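Local coordinates for protein aspartate aminotransferase, cytoplasmic (Schizosaccharomyces pombe 972h-, PDB 6JPK) that catalyses the reversible, pyridoxal 5'-phosphate-dependent transfer of an amino group from L-aspartate to 2-oxoglutarate, giving oxaloacetate and L-glutamate, as a homodimer, at residues Lys161-Asp166 against Gly345-Ile350; Ala116-Thr121 against Asn278-Gln283. The protein carries 1 engineered substitution. All blocks are in the same frame, centred on the assembly; numbering follows the deposited sequence.

Contact 1: Lys161-Asp166 against Gly345-Ile350; sequences KNRSFD and GSWDHI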
loop_
_atom_site.group_PDB
_atom_site.type_symbol
_atom_site.label_atom_id
_atom_site.label_comp_id
_atom_site.label_asym_id
_atom_site.label_seq_id
_atom_site.Cartn_x
_atom_site.Cartn_y
_atom_site.Cartn_z
ATOM N N LYS A 161 13.311 29.254 -22.462
ATOM C CA LYS A 161 13.741 30.598 -22.841
ATOM C C LYS A 161 12.996 31.670 -22.053
ATOM O O LYS A 161 13.598 32.647 -21.594
ATOM C CB LYS A 161 13.538 30.817 -24.341
ATOM C CG LYS A 161 13.921 32.218 -24.819
ATOM C CD LYS A 161 14.937 32.173 -25.976
ATOM C CE LYS A 161 16.257 31.477 -25.573
ATOM N NZ LYS A 161 17.289 31.481 -26.663
ATOM N N ASN A 162 11.684 31.516 -21.895
ATOM C CA ASN A 162 10.901 32.503 -21.165
ATOM C C ASN A 162 10.702 32.146 -19.693
ATOM O O ASN A 162 10.080 32.923 -18.966
ATOM C CB ASN A 162 9.555 32.701 -21.863
ATOM C CG ASN A 162 9.728 33.231 -23.285
ATOM O OD1 ASN A 162 10.477 34.184 -23.508
ATOM N ND2 ASN A 162 9.068 32.595 -24.251
ATOM N N ARG A 163 11.240 31.014 -19.241
ATOM C CA ARG A 163 11.062 30.524 -17.870
ATOM C C ARG A 163 9.593 30.617 -17.447
ATOM O O ARG A 163 9.238 31.220 -16.432
ATOM C CB ARG A 163 11.989 31.272 -16.903
ATOM C CG ARG A 163 13.486 31.116 -17.288
ATOM C CD ARG A 163 14.394 32.177 -16.688
ATOM N NE ARG A 163 15.777 31.700 -16.602
ATOM C CZ ARG A 163 16.786 32.369 -16.040
ATOM N NH1 ARG A 163 16.602 33.584 -15.509
ATOM N NH2 ARG A 163 17.998 31.820 -16.017
ATOM N N SER A 164 8.722 30.020 -18.255
ATOM C CA SER A 164 7.289 30.115 -18.017
ATOM C C SER A 164 6.619 28.851 -18.535
ATOM O O SER A 164 7.277 27.932 -19.041
ATOM C CB SER A 164 6.710 31.357 -18.691
ATOM O OG SER A 164 6.942 31.288 -20.093
ATOM N N PHE A 165 5.296 28.824 -18.398
ATOM C CA PHE A 165 4.471 27.724 -18.876
ATOM C C PHE A 165 4.313 27.827 -20.391
ATOM O O PHE A 165 3.921 28.875 -20.912
ATOM C CB PHE A 165 3.111 27.761 -18.162
ATOM C CG PHE A 165 2.011 26.942 -18.830
ATOM C CD1 PHE A 165 2.217 25.622 -19.202
ATOM C CD2 PHE A 165 0.760 27.499 -19.043
ATOM C CE1 PHE A 165 1.200 24.880 -19.812
ATOM C CE2 PHE A 165 -0.273 26.761 -19.645
ATOM C CZ PHE A 165 -0.049 25.455 -20.036
ATOM N N ASP A 166 4.624 26.734 -21.094
ATOM C CA ASP A 166 4.522 26.677 -22.554
ATOM C C ASP A 166 3.067 26.401 -22.945
ATOM O O ASP A 166 2.684 25.314 -23.388
ATOM C CB ASP A 166 5.476 25.624 -23.106
ATOM C CG ASP A 166 5.579 25.662 -24.621
ATOM O OD1 ASP A 166 4.813 26.424 -25.259
ATOM O OD2 ASP A 166 6.421 24.916 -25.174
ATOM N N GLY A 345 19.540 38.218 -16.203
ATOM C CA GLY A 345 18.304 37.506 -16.450
ATOM C C GLY A 345 17.173 38.017 -15.576
ATOM O O GLY A 345 17.350 38.849 -14.685
ATOM N N SER A 346 15.980 37.501 -15.845
ATOM C CA SER A 346 14.800 37.855 -15.069
ATOM C C SER A 346 14.513 36.747 -14.064
ATOM O O SER A 346 14.696 35.563 -14.360
ATOM C CB SER A 346 13.588 38.081 -15.969
ATOM O OG SER A 346 13.261 36.891 -16.660
ATOM N N TRP A 347 14.076 37.142 -12.871
ATOM C CA TRP A 347 13.936 36.214 -11.757
ATOM C C TRP A 347 12.524 36.213 -11.198
ATOM O O TRP A 347 12.274 35.584 -10.162
ATOM C CB TRP A 347 14.990 36.538 -10.683
ATOM C CG TRP A 347 16.349 36.320 -11.267
ATOM C CD1 TRP A 347 17.204 37.269 -11.769
ATOM C CD2 TRP A 347 16.970 35.050 -11.511
ATOM N NE1 TRP A 347 18.337 36.662 -12.275
ATOM C CE2 TRP A 347 18.211 35.303 -12.135
ATOM C CE3 TRP A 347 16.600 33.723 -11.249
ATOM C CZ2 TRP A 347 19.086 34.276 -12.499
ATOM C CZ3 TRP A 347 17.469 32.704 -11.610
ATOM C CH2 TRP A 347 18.697 32.990 -12.234
ATOM N N ASP A 348 11.584 36.856 -11.893
ATOM C CA ASP A 348 10.200 36.891 -11.436
ATOM C C ASP A 348 9.522 35.525 -11.475
ATOM O O ASP A 348 8.519 35.335 -10.782
ATOM C CB ASP A 348 9.405 37.901 -12.259
ATOM C CG ASP A 348 9.899 39.322 -12.048
ATOM O OD1 ASP A 348 10.520 39.891 -12.976
ATOM O OD2 ASP A 348 9.710 39.850 -10.931
ATOM N N HIS A 349 10.048 34.570 -12.240
ATOM C CA HIS A 349 9.467 33.229 -12.219
ATOM C C HIS A 349 9.582 32.597 -10.840
ATOM O O HIS A 349 8.741 31.775 -10.467
ATOM C CB HIS A 349 10.136 32.335 -13.271
ATOM C CG HIS A 349 11.619 32.183 -13.093
ATOM N ND1 HIS A 349 12.508 33.213 -13.322
ATOM C CD2 HIS A 349 12.369 31.115 -12.723
ATOM C CE1 HIS A 349 13.740 32.790 -13.094
ATOM N NE2 HIS A 349 13.684 31.519 -12.734
ATOM N N ILE A 350 10.607 32.972 -10.067
ATOM C CA ILE A 350 10.755 32.439 -8.713
ATOM C C ILE A 350 9.518 32.740 -7.876
ATOM O O ILE A 350 9.055 31.891 -7.107
ATOM C CB ILE A 350 12.021 32.995 -8.035
ATOM C CG1 ILE A 350 13.288 32.671 -8.842
ATOM C CG2 ILE A 350 12.135 32.423 -6.621
ATOM C CD1 ILE A 350 13.546 31.183 -9.011
#
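Arg163 reaches out from a G1 beta bulge, in which it and Ser164 both face Asp159, and lays its side chain across His349 and Trp347 of 345-350, tying the turn between strands 152-159 and 164-165, at the edge of the main sheet, to the chain around helix 349-352. The chain is extended from CG to NE and passes over one face of the imidazole, where Arg163 CD makes a CH-pi contact 4.0 Å from the centroid of the His349 ring. Beyond it the guanidinium settles over the six-membered ring of Trp347, a cation-pi contact with Arg163 CZ 4.6 Å from that centroid; the two planes are inclined by 48°, so this is no parallel stack. Arg163 NH1 also donates to the backbone O of Ser346 over 3.0 Å, a bent bond (135° at the hydrogen) whose acceptor lies near the guanidinium plane. Replacing Arg163 by an alanine is likely to leave the Ser346 carbonyl without this donor and take the cation-pi and CH-pi partners from the Trp347 and His349 rings.

Each ring is held by its own nitrogen: Trp347 NE1 bonds to Thr343 O, and His349 NE2 to Thr360 O, which fixes the rotation of the imidazole. On the other side of that imidazole from Arg163 CD lies Ile350 CG1, 4.1 Å above the ring plane. Closer to the backbone, Arg163 O rests 3.5 Å from His349 CB.

Contact 2: Ala116-Thr121 against Asn278-Gln283; sequences ASFIET and NKVLSQ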
loop_
_atom_site.group_PDB
_atom_site.type_symbol
_atom_site.label_atom_id
_atom_site.label_comp_id
_atom_site.label_asym_id
_atom_site.label_seq_id
_atom_site.Cartn_x
_atom_site.Cartn_y
_atom_site.Cartn_z
ATOM N N ALA A 116 -4.721 4.209 -13.122
ATOM C CA ALA A 116 -4.069 3.732 -14.335
ATOM C C ALA A 116 -4.401 2.270 -14.606
ATOM O O ALA A 116 -4.651 1.899 -15.755
ATOM C CB ALA A 116 -2.557 3.928 -14.236
ATOM N N SER A 117 -4.398 1.426 -13.563
ATOM C CA SER A 117 -4.803 0.031 -13.743
ATOM C C SER A 117 -6.221 -0.055 -14.285
ATOM O O SER A 117 -6.483 -0.763 -15.266
ATOM C CB SER A 117 -4.712 -0.744 -12.427
ATOM O OG SER A 117 -3.406 -0.709 -11.896
ATOM N N PHE A 118 -7.152 0.670 -13.663
ATOM C CA PHE A 118 -8.523 0.658 -14.155
ATOM C C PHE A 118 -8.598 1.157 -15.599
ATOM O O PHE A 118 -9.231 0.529 -16.458
ATOM C CB PHE A 118 -9.434 1.508 -13.264
ATOM C CG PHE A 118 -10.825 1.604 -13.803
ATOM C CD1 PHE A 118 -11.728 0.584 -13.585
ATOM C CD2 PHE A 118 -11.202 2.670 -14.603
ATOM C CE1 PHE A 118 -13.007 0.640 -14.119
ATOM C CE2 PHE A 118 -12.459 2.732 -15.138
ATOM C CZ PHE A 118 -13.373 1.704 -14.896
ATOM N N ILE A 119 -7.969 2.298 -15.882
ATOM C CA ILE A 119 -8.081 2.891 -17.215
ATOM C C ILE A 119 -7.436 1.991 -18.269
ATOM O O ILE A 119 -7.942 1.871 -19.391
ATOM C CB ILE A 119 -7.486 4.312 -17.214
ATOM C CG1 ILE A 119 -8.405 5.254 -16.415
ATOM C CG2 ILE A 119 -7.320 4.840 -18.642
ATOM C CD1 ILE A 119 -7.740 6.570 -15.980
ATOM N N GLU A 120 -6.320 1.337 -17.930
ATOM C CA GLU A 120 -5.688 0.424 -18.882
ATOM C C GLU A 120 -6.627 -0.725 -19.247
ATOM O O GLU A 120 -6.833 -1.020 -20.429
ATOM C CB GLU A 120 -4.367 -0.107 -18.315
ATOM C CG GLU A 120 -3.546 -0.926 -19.320
ATOM C CD GLU A 120 -4.032 -2.362 -19.477
ATOM O OE1 GLU A 120 -3.940 -2.893 -20.602
ATOM O OE2 GLU A 120 -4.514 -2.961 -18.493
ATOM N N THR A 121 -7.217 -1.378 -18.242
ATOM C CA THR A 121 -8.067 -2.540 -18.501
ATOM C C THR A 121 -9.361 -2.154 -19.213
ATOM O O THR A 121 -9.771 -2.822 -20.170
ATOM C CB THR A 121 -8.382 -3.257 -17.179
ATOM O OG1 THR A 121 -7.175 -3.778 -16.628
ATOM C CG2 THR A 121 -9.385 -4.399 -17.381
ATOM N N ASN A 278 -21.231 2.983 -9.420
ATOM C CA ASN A 278 -21.148 1.696 -8.739
ATOM C C ASN A 278 -20.497 0.623 -9.604
ATOM O O ASN A 278 -19.778 -0.230 -9.076
ATOM C CB ASN A 278 -22.536 1.282 -8.268
ATOM C CG ASN A 278 -22.985 2.110 -7.081
ATOM O OD1 ASN A 278 -22.207 2.332 -6.149
ATOM N ND2 ASN A 278 -24.206 2.620 -7.130
ATOM N N LYS A 279 -20.707 0.646 -10.920
ATOM C CA LYS A 279 -19.996 -0.298 -11.786
ATOM C C LYS A 279 -18.485 -0.121 -11.655
ATOM O O LYS A 279 -17.745 -1.093 -11.437
ATOM C CB LYS A 279 -20.443 -0.113 -13.238
ATOM C CG LYS A 279 -21.888 -0.520 -13.487
ATOM C CD LYS A 279 -22.385 -0.039 -14.845
ATOM C CE LYS A 279 -23.760 -0.620 -15.171
ATOM N NZ LYS A 279 -24.408 0.070 -16.336
ATOM N N VAL A 280 -18.020 1.127 -11.755
ATOM C CA VAL A 280 -16.595 1.425 -11.679
ATOM C C VAL A 280 -16.056 1.083 -10.294
ATOM O O VAL A 280 -14.992 0.463 -10.156
ATOM C CB VAL A 280 -16.353 2.905 -12.043
ATOM C CG1 VAL A 280 -14.936 3.355 -11.675
ATOM C CG2 VAL A 280 -16.644 3.143 -13.512
ATOM N N LEU A 281 -16.778 1.491 -9.243
ATOM C CA LEU A 281 -16.329 1.201 -7.882
ATOM C C LEU A 281 -16.114 -0.296 -7.676
ATOM O O LEU A 281 -15.099 -0.707 -7.110
ATOM C CB LEU A 281 -17.331 1.745 -6.863
ATOM C CG LEU A 281 -16.964 1.531 -5.393
ATOM C CD1 LEU A 281 -15.667 2.243 -5.033
ATOM C CD2 LEU A 281 -18.109 2.006 -4.509
ATOM N N SER A 282 -17.041 -1.131 -8.164
ATOM C CA SER A 282 -16.904 -2.574 -7.974
ATOM C C SER A 282 -15.632 -3.106 -8.631
ATOM O O SER A 282 -14.976 -4.014 -8.095
ATOM C CB SER A 282 -18.142 -3.301 -8.516
ATOM O OG SER A 282 -18.207 -3.264 -9.938
ATOM N N GLN A 283 -15.267 -2.559 -9.798
ATOM C CA GLN A 283 -14.052 -3.001 -10.474
ATOM C C GLN A 283 -12.794 -2.472 -9.801
ATOM O O GLN A 283 -11.761 -3.157 -9.803
ATOM C CB GLN A 283 -14.079 -2.564 -11.940
ATOM C CG GLN A 283 -15.184 -3.216 -12.732
ATOM C CD GLN A 283 -15.039 -4.724 -12.778
ATOM O OE1 GLN A 283 -13.942 -5.264 -12.584
ATOM N NE2 GLN A 283 -16.148 -5.414 -13.026
#
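Phe118 reaches from helix 107-127 to helix 274-289, and its ring meets Val280 and Gln283 in a helix-helix contact made by side chains alone. From CB, which points toward the other helix, the first torsion sets CG anti to the backbone N (chi1 175°), carrying the ring toward helix 274-289. The far rim does the touching. Phe118 CE1 comes first, 4.0 Å from Gln283 CB, which sits at the ring edge close to its plane. Next is Phe118 CZ, at the tip, which lies 3.8 Å from Val280 CG2 and 3.9 Å from Val280 CG1.

The two valine methyls play different parts. Val280 CG1, itself anti to its backbone N, stands over one face of the ring in a CH-pi contact, 4.3 Å from the Phe118 centroid and 23° off the ring normal, displaced toward the CE1-CZ rim. CG2 meets that rim at CZ.

Gln283 contributes its CB, then bends at chi2 and leads its amide away from the phenyl, so that NE2 donates to Glu10 O of the second subunit. Nearby, Ser282 OG gives a hydrogen bond to Lys279 O, 2.7 Å away within the same helix turn, and accepts from Ala12 N of the second subunit. Phe6 and Ile9 of that subunit also pack on Phe118, while Phe122 stacks on it from its own helix.

With no hydrogen bond crossing between the two segments, the helices are joined here by apolar and CH-pi contacts, whereas Lys279 NZ, Ser282 OG and Gln283 NE2 bond to N-terminal residues of the second subunit: this short segment takes part in both the subunit interior and the dimer interface.

In the fold
Contacts 1 and 2 lie on opposite sides of the chain's centre, 40 Å apart between centres and about 21 Å between nearest atoms. Their segments alternate along the chain, in the order 116-121, 161-166, 278-283, 345-350. The main mixed sheet of the PLP fold (type I) connects them: 164-165 is its outermost strand on one side, while helices 107-127 and 274-289 follow the neighbouring strands 100-106 and 264-270 at the other. Contact 2 thus joins two helices flanking that sheet and borders the dimer interface, whereas contact 1 ties the opposite sheet edge to the region after the long helix 310-340, within one subunit, so the two hold different parts of the subunit together.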